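GH127 beta-L-arabinofuranoside (Geobacillus stearothermophilus, PDB 4QK0) is a family GH127 glycoside hydrolase that, as a beta-L-arabinofuranosidase, probably releases beta-linked L-arabinofuranose from arabinose-containing sugars. Local coordinates at residues 468-473 with 525-530. Residues are numbered along the deposited sequence; the frame is centred on the assembly and turned at random.
Sequences TVRLTV and EVKLYF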
ATOM      1  N   THR A 468      30.406  28.463  -2.373  1.00 34.17           N
ATOM      2  CA  THR A 468      31.540  29.200  -2.936  1.00 33.64           C
ATOM      3  C   THR A 468      32.481  28.222  -3.640  1.00 34.51           C
ATOM      4  O   THR A 468      32.924  27.201  -3.074  1.00 32.85           O
ATOM      5  CB  THR A 468      32.281  30.000  -1.860  1.00 37.35           C
ATOM      6  OG1 THR A 468      31.420  31.071  -1.397  1.00 35.68           O
ATOM      7  CG2 THR A 468      33.551  30.623  -2.432  1.00 41.62           C
ATOM      8  N   VAL A 469      32.723  28.511  -4.916  1.00 32.17           N
ATOM      9  CA  VAL A 469      33.614  27.706  -5.744  1.00 35.39           C
ATOM     10  C   VAL A 469      34.696  28.571  -6.380  1.00 35.71           C
ATOM     11  O   VAL A 469      34.416  29.627  -6.976  1.00 32.22           O
ATOM     12  CB  VAL A 469      32.861  27.006  -6.893  1.00 32.76           C
ATOM     13  CG1 VAL A 469      33.798  26.102  -7.648  1.00 34.26           C
ATOM     14  CG2 VAL A 469      31.673  26.197  -6.364  1.00 35.58           C
ATOM     15  N   ARG A 470      35.933  28.113  -6.254  1.00 40.95           N
ATOM     16  CA  ARG A 470      37.082  28.800  -6.849  1.00 46.26           C
ATOM     17  C   ARG A 470      37.679  27.926  -7.956  1.00 38.86           C
ATOM     18  O   ARG A 470      38.111  26.813  -7.709  1.00 36.04           O
ATOM     19  CB  ARG A 470      38.096  29.053  -5.745  1.00 47.04           C
ATOM     20  CG  ARG A 470      39.184  29.974  -6.204  1.00 63.19           C
ATOM     21  CD  ARG A 470      40.434  29.973  -5.267  1.00 74.64           C
ATOM     22  NE  ARG A 470      40.298  31.092  -4.351  1.00 89.70           N
ATOM     23  CZ  ARG A 470      40.975  31.241  -3.212  1.00102.44           C
ATOM     24  NH1 ARG A 470      41.881  30.350  -2.805  1.00101.02           N
ATOM     25  NH2 ARG A 470      40.733  32.313  -2.472  1.00115.28           N
ATOM     26  N   LEU A 471      37.613  28.422  -9.184  1.00 37.54           N
ATOM     27  CA  LEU A 471      38.183  27.749 -10.361  1.00 43.35           C
ATOM     28  C   LEU A 471      39.425  28.490 -10.831  1.00 42.99           C
ATOM     29  O   LEU A 471      39.371  29.678 -11.126  1.00 46.05           O
ATOM     30  CB  LEU A 471      37.220  27.777 -11.537  1.00 44.44           C
ATOM     31  CG  LEU A 471      35.945  27.003 -11.417  1.00 48.79           C
ATOM     32  CD1 LEU A 471      35.018  27.371 -12.552  1.00 55.55           C
ATOM     33  CD2 LEU A 471      36.241  25.536 -11.513  1.00 48.82           C
ATOM     34  N   THR A 472      40.519  27.776 -10.891  1.00 41.35           N
ATOM     35  CA  THR A 472      41.754  28.297 -11.420  1.00 43.19           C
ATOM     36  C   THR A 472      41.963  27.684 -12.782  1.00 40.30           C
ATOM     37  O   THR A 472      41.888  26.472 -12.957  1.00 40.34           O
ATOM     38  CB  THR A 472      42.944  27.984 -10.513  1.00 46.52           C
ATOM     39  OG1 THR A 472      42.643  28.461  -9.205  1.00 49.75           O
ATOM     40  CG2 THR A 472      44.176  28.728 -11.001  1.00 51.85           C
ATOM     41  N   VAL A 473      42.126  28.555 -13.764  1.00 38.89           N
ATOM     42  CA  VAL A 473      42.234  28.144 -15.137  1.00 41.34           C
ATOM     43  C   VAL A 473      43.643  28.442 -15.595  1.00 38.74           C
ATOM     44  O   VAL A 473      44.022  29.613 -15.696  1.00 47.56           O
ATOM     45  CB  VAL A 473      41.209  28.895 -16.029  1.00 42.34           C
ATOM     46  CG1 VAL A 473      41.318  28.434 -17.480  1.00 39.50           C
ATOM     47  CG2 VAL A 473      39.785  28.660 -15.517  1.00 40.52           C
ATOM     48  N   GLU A 525      41.507  33.262 -12.375  1.00 36.20           N
ATOM     49  CA  GLU A 525      40.656  32.766 -11.299  1.00 41.04           C
ATOM     50  C   GLU A 525      39.191  33.195 -11.464  1.00 38.97           C
ATOM     51  O   GLU A 525      38.878  34.375 -11.631  1.00 40.67           O
ATOM     52  CB  GLU A 525      41.172  33.250  -9.975  1.00 48.62           C
ATOM     53  CG  GLU A 525      40.575  32.460  -8.839  1.00 64.43           C
ATOM     54  CD  GLU A 525      41.071  32.944  -7.486  1.00 70.94           C
ATOM     55  OE1 GLU A 525      42.222  32.637  -7.156  1.00 74.03           O
ATOM     56  OE2 GLU A 525      40.305  33.617  -6.758  1.00 76.72           O
ATOM     57  N   VAL A 526      38.312  32.204 -11.490  1.00 37.26           N
ATOM     58  CA  VAL A 526      36.874  32.419 -11.537  1.00 35.53           C
ATOM     59  C   VAL A 526      36.331  32.032 -10.173  1.00 35.78           C
ATOM     60  O   VAL A 526      36.583  30.925  -9.710  1.00 33.35           O
ATOM     61  CB  VAL A 526      36.205  31.538 -12.594  1.00 36.56           C
ATOM     62  CG1 VAL A 526      34.698  31.795 -12.650  1.00 40.31           C
ATOM     63  CG2 VAL A 526      36.816  31.769 -13.964  1.00 33.60           C
ATOM     64  N   LYS A 527      35.625  32.972  -9.535  1.00 36.62           N
ATOM     65  CA  LYS A 527      34.903  32.709  -8.292  1.00 39.59           C
ATOM     66  C   LYS A 527      33.406  32.675  -8.520  1.00 39.11           C
ATOM     67  O   LYS A 527      32.812  33.620  -9.090  1.00 36.81           O
ATOM     68  CB  LYS A 527      35.226  33.631  -7.097  1.00 45.01           C
ATOM     69  CG  LYS A 527      36.351  33.027  -6.282  1.00 50.18           C
ATOM     70  CD  LYS A 527      36.931  33.969  -5.250  1.00 55.51           C
ATOM     71  CE  LYS A 527      36.032  34.056  -4.030  1.00 61.26           C
ATOM     72  NZ  LYS A 527      36.277  32.937  -3.088  1.00 64.54           N
ATOM     73  N   LEU A 528      32.815  31.559  -8.090  1.00 40.93           N
ATOM     74  CA  LEU A 528      31.370  31.363  -8.160  1.00 40.81           C
ATOM     75  C   LEU A 528      30.812  31.381  -6.772  1.00 38.31           C
ATOM     76  O   LEU A 528      31.382  30.780  -5.874  1.00 33.11           O
ATOM     77  CB  LEU A 528      31.042  30.035  -8.770  1.00 41.68           C
ATOM     78  CG  LEU A 528      31.633  29.688 -10.130  1.00 45.07           C
ATOM     79  CD1 LEU A 528      31.243  28.286 -10.545  1.00 48.55           C
ATOM     80  CD2 LEU A 528      31.088  30.650 -11.136  1.00 47.74           C
ATOM     81  N   TYR A 529      29.692  32.078  -6.601  1.00 38.81           N
ATOM     82  CA  TYR A 529      28.998  32.120  -5.321  1.00 37.82           C
ATOM     83  C   TYR A 529      27.523  31.777  -5.546  1.00 36.22           C
ATOM     84  O   TYR A 529      26.811  32.486  -6.274  1.00 26.65           O
ATOM     85  CB  TYR A 529      29.127  33.481  -4.652  1.00 44.68           C
ATOM     86  CG  TYR A 529      28.201  33.616  -3.452  1.00 58.89           C
ATOM     87  CD1 TYR A 529      28.282  32.709  -2.389  1.00 62.19           C
ATOM     88  CD2 TYR A 529      27.229  34.636  -3.389  1.00 62.56           C
ATOM     89  CE1 TYR A 529      27.432  32.825  -1.300  1.00 68.00           C
ATOM     90  CE2 TYR A 529      26.377  34.752  -2.304  1.00 68.47           C
ATOM     91  CZ  TYR A 529      26.485  33.842  -1.266  1.00 71.59           C
ATOM     92  OH  TYR A 529      25.634  33.929  -0.196  1.00 81.92           O
ATOM     93  N   PHE A 530      27.122  30.630  -4.986  1.00 34.01           N
ATOM     94  CA  PHE A 530      25.760  30.146  -5.055  1.00 34.72           C
ATOM     95  C   PHE A 530      25.194  30.240  -3.638  1.00 32.88           C
ATOM     96  O   PHE A 530      25.512  29.402  -2.800  1.00 34.33           O
ATOM     97  CB  PHE A 530      25.724  28.690  -5.516  1.00 33.20           C
ATOM     98  CG  PHE A 530      26.352  28.455  -6.873  1.00 34.67           C
ATOM     99  CD1 PHE A 530      25.895  29.140  -8.012  1.00 34.03           C
ATOM    100  CD2 PHE A 530      27.338  27.507  -7.038  1.00 33.61           C
ATOM    101  CE1 PHE A 530      26.449  28.915  -9.262  1.00 29.61           C
ATOM    102  CE2 PHE A 530      27.903  27.284  -8.291  1.00 34.82           C
ATOM    103  CZ  PHE A 530      27.452  27.993  -9.411  1.00 33.24           C
TER
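Val-469 and Leu-528 pack side by side on the buried face of two antiparallel strands, their CB atoms 4.0 Å apart. Leu-471 and Val-526 form the next apolar pair on that face. Leu-471 holds CG anti to its carbonyl carbon (chi1 -66°). This turns its isobutyl group back toward the first pair and brings its CD1 to 4.4 Å from CD1 of Leu-528. At one end, CG2 of Val-469 comes near CE2 of Phe-530. Leu-485 of strand 479-486 touches both Leu-471 and Leu-528, so a second sheet covers this face.

Four nearly straight backbone hydrogen bonds join the strands. Val-469 and Leu-528 exchange two, and Leu-471 and Val-526 exchange two more. The shortest runs from Leu-528 N to Val-469 O, 2.7 Å.

The other face is polar. Arg-470 bends at chi3 (-96°) and crosses diagonally to Glu-525, whose chain is extended. Arg-470 NE and Glu-525 OE2 form a long salt bridge of 3.5 Å, with guanidinium and carboxylate planes 29° apart. The carboxylate also lies against CG and CD of the arginine. A long, weak ion pair joins Arg-470 to Glu-460. Lys-527 NZ is 4.5 Å from Arg-470 NH2. Were Glu-525 an alanine, Arg-470 would probably lose its nearer carboxylate and be freer to turn. Lys-527 bends at chi3 and chi4 toward Thr-468, its NZ 3.6 Å from CG2 of Thr-468. Thr-468 OG1 sits near CD1 of Tyr-529, at the same end as Phe-530.

The two strands lie between strands 453-461 and 495-498. One apolar face packed on a second sheet and one polar face turned the other way are typical of a beta-sandwich layer, here in the GH127 middle domain.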